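Local coordinates for disulphide isomerase (PDB 3FK8), which probably works as a disulphide isomerase of the thioredoxin fold, rearranging disulphide bonds in other proteins, at residues P93-V98 / Y125-K130. Sequence-based numbering, arbitrary orientation. Where two conformers were deposited one is given.
Sequences PAVVVV and YDFFAK
The rings of Phe127 and Phe128 meet Val95 by their edges, each taking one of its two methyls near the ring plane. Val95 CG2 lies 4.2 Å from Phe127 CE2, and Val95 CG1 lies 4.2 Å from Phe128 CZ. This is the hydrophobic layer of a thioredoxin fold, in which helix 121-132 packs over one side of the mixed sheet and strand 94-98 is an inner strand. The two phenyls also touch one another: Phe127 CD2 sits 3.6 Å above the plane of Phe128, over its centre, while Phe128 CG lies at the edge of Phe127, in its plane. They thus meet edge to face, Phe127 supplying the edge. The cis peptide bond before Pro93, whose side chain touches Cys44 of the CxxC pattern, recalls the cis-proline of thioredoxins.

A branched valine suits the strand, since its paired methyls can serve two neighbouring aromatics from a single position; phenylalanine suits the helix, because a long flat side chain bridges the gap to the sheet without bringing a polar group into the buried layer. No hydrogen bond joins the two segments. Phe127 extends with CG anti to its backbone N (chi1 178°), whereas Phe128, at chi1 -70°, puts CG anti to its carbonyl carbon, and these different rotations bring both rings to one valine. Around them, Leu33 touches both Val95 and Phe128, and Leu59 and Ile60 of helix 54-63 also pack on Phe128. At Val95 itself, chi1 of -55° sets CG2 between the backbone N and the carbonyl carbon, and CG1 anti to that carbon.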
loop_
_atom_site.group_PDB
_atom_site.type_symbol
_atom_site.label_atom_id
_atom_site.label_comp_id
_atom_site.label_asym_id
_atom_site.label_seq_id
_atom_site.Cartn_x
_atom_site.Cartn_y
_atom_site.Cartn_z
ATOM N N PRO A 93 6.989 5.132 1.535
ATOM C CA PRO A 93 5.736 4.519 1.073
ATOM C C PRO A 93 4.544 5.225 1.624
ATOM O O PRO A 93 4.608 5.841 2.680
ATOM C CB PRO A 93 5.839 3.077 1.614
ATOM C CG PRO A 93 6.710 3.232 2.843
ATOM C CD PRO A 93 7.720 4.278 2.485
ATOM N N ALA A 94 3.442 5.166 0.900
ATOM C CA ALA A 94 2.161 5.777 1.287
ATOM C C ALA A 94 1.054 4.806 1.020
ATOM O O ALA A 94 1.165 3.965 0.142
ATOM C CB ALA A 94 1.937 7.066 0.534
ATOM N N VAL A 95 -0.023 4.889 1.790
ATOM C CA VAL A 95 -1.119 3.953 1.603
ATOM C C VAL A 95 -2.461 4.673 1.463
ATOM O O VAL A 95 -2.641 5.787 1.979
ATOM C CB VAL A 95 -1.179 2.791 2.642
ATOM C CG1 VAL A 95 0.183 1.939 2.724
ATOM C CG2 VAL A 95 -1.420 3.330 3.936
ATOM N N VAL A 96 -3.356 4.011 0.743
ATOM C CA VAL A 96 -4.769 4.395 0.669
ATOM C C VAL A 96 -5.568 3.161 1.062
ATOM O O VAL A 96 -5.299 2.077 0.572
ATOM C CB VAL A 96 -5.176 4.858 -0.759
ATOM C CG1 VAL A 96 -6.654 5.245 -0.831
ATOM C CG2 VAL A 96 -4.310 5.981 -1.204
ATOM N N VAL A 97 -6.577 3.335 1.918
ATOM C CA VAL A 97 -7.506 2.252 2.239
ATOM C C VAL A 97 -8.798 2.639 1.505
ATOM O O VAL A 97 -9.334 3.736 1.712
ATOM C CB VAL A 97 -7.782 2.191 3.773
ATOM C CG1 VAL A 97 -8.874 1.160 4.113
ATOM C CG2 VAL A 97 -6.480 1.927 4.543
ATOM N N VAL A 98 -9.275 1.764 0.634
ATOM C CA VAL A 98 -10.523 2.002 -0.079
ATOM C C VAL A 98 -11.533 1.000 0.482
ATOM O O VAL A 98 -11.257 -0.212 0.530
ATOM C CB VAL A 98 -10.320 1.771 -1.605
ATOM C CG1 VAL A 98 -11.571 2.135 -2.433
ATOM C CG2 VAL A 98 -9.095 2.590 -2.073
ATOM N N TYR A 125 2.813 -3.466 12.511
ATOM C CA TYR A 125 1.620 -4.195 12.864
ATOM C C TYR A 125 0.561 -3.259 13.450
ATOM O O TYR A 125 -0.596 -3.280 13.012
ATOM C CB TYR A 125 1.963 -5.322 13.853
ATOM C CG TYR A 125 0.718 -6.079 14.279
ATOM C CD1 TYR A 125 0.260 -7.165 13.537
ATOM C CD2 TYR A 125 -0.040 -5.664 15.388
ATOM C CE1 TYR A 125 -0.914 -7.866 13.917
ATOM C CE2 TYR A 125 -1.190 -6.327 15.766
ATOM C CZ TYR A 125 -1.634 -7.426 15.022
ATOM O OH TYR A 125 -2.773 -8.115 15.394
ATOM N N ASP A 126 0.958 -2.416 14.403
ATOM C CA ASP A 126 -0.020 -1.580 15.106
ATOM C C ASP A 126 -0.678 -0.610 14.110
ATOM O O ASP A 126 -1.882 -0.290 14.221
ATOM C CB ASP A 126 0.624 -0.798 16.239
ATOM C CG ASP A 126 0.969 -1.661 17.439
ATOM O OD1 ASP A 126 0.495 -2.813 17.513
ATOM O OD2 ASP A 126 1.750 -1.159 18.256
ATOM N N PHE A 127 0.115 -0.079 13.180
ATOM C CA PHE A 127 -0.415 0.871 12.199
ATOM C C PHE A 127 -1.557 0.209 11.408
ATOM O O PHE A 127 -2.654 0.775 11.246
ATOM C CB PHE A 127 0.709 1.314 11.252
ATOM C CG PHE A 127 0.218 2.254 10.182
ATOM C CD1 PHE A 127 0.236 3.616 10.405
ATOM C CD2 PHE A 127 -0.290 1.761 8.984
ATOM C CE1 PHE A 127 -0.266 4.499 9.434
ATOM C CE2 PHE A 127 -0.793 2.644 7.989
ATOM C CZ PHE A 127 -0.765 3.973 8.225
ATOM N N PHE A 128 -1.325 -0.978 10.871
ATOM C CA PHE A 128 -2.342 -1.638 10.068
ATOM C C PHE A 128 -3.485 -2.216 10.898
ATOM O O PHE A 128 -4.647 -2.165 10.511
ATOM C CB PHE A 128 -1.682 -2.684 9.135
ATOM C CG PHE A 128 -0.870 -2.046 8.043
ATOM C CD1 PHE A 128 -1.538 -1.527 6.902
ATOM C CD2 PHE A 128 0.485 -1.823 8.164
ATOM C CE1 PHE A 128 -0.829 -0.882 5.903
ATOM C CE2 PHE A 128 1.182 -1.145 7.189
ATOM C CZ PHE A 128 0.529 -0.667 6.057
ATOM N N ALA A 129 -3.162 -2.662 12.109
ATOM C CA ALA A 129 -4.186 -3.178 13.030
ATOM C C ALA A 129 -5.190 -2.085 13.388
ATOM O O ALA A 129 -6.402 -2.372 13.477
ATOM C CB ALA A 129 -3.544 -3.758 14.293
ATOM N N LYS A 130 -4.737 -0.844 13.613
ATOM C CA LYS A 130 -5.640 0.263 13.921
ATOM C C LYS A 130 -6.692 0.427 12.837
ATOM O O LYS A 130 -7.853 0.721 13.136
ATOM C CB LYS A 130 -4.868 1.562 14.121
ATOM C CG LYS A 130 -5.694 2.691 14.720
ATOM C CD LYS A 130 -5.011 3.233 15.946
ATOM C CE LYS A 130 -3.683 3.870 15.574
ATOM N NZ LYS A 130 -2.692 2.905 15.011
#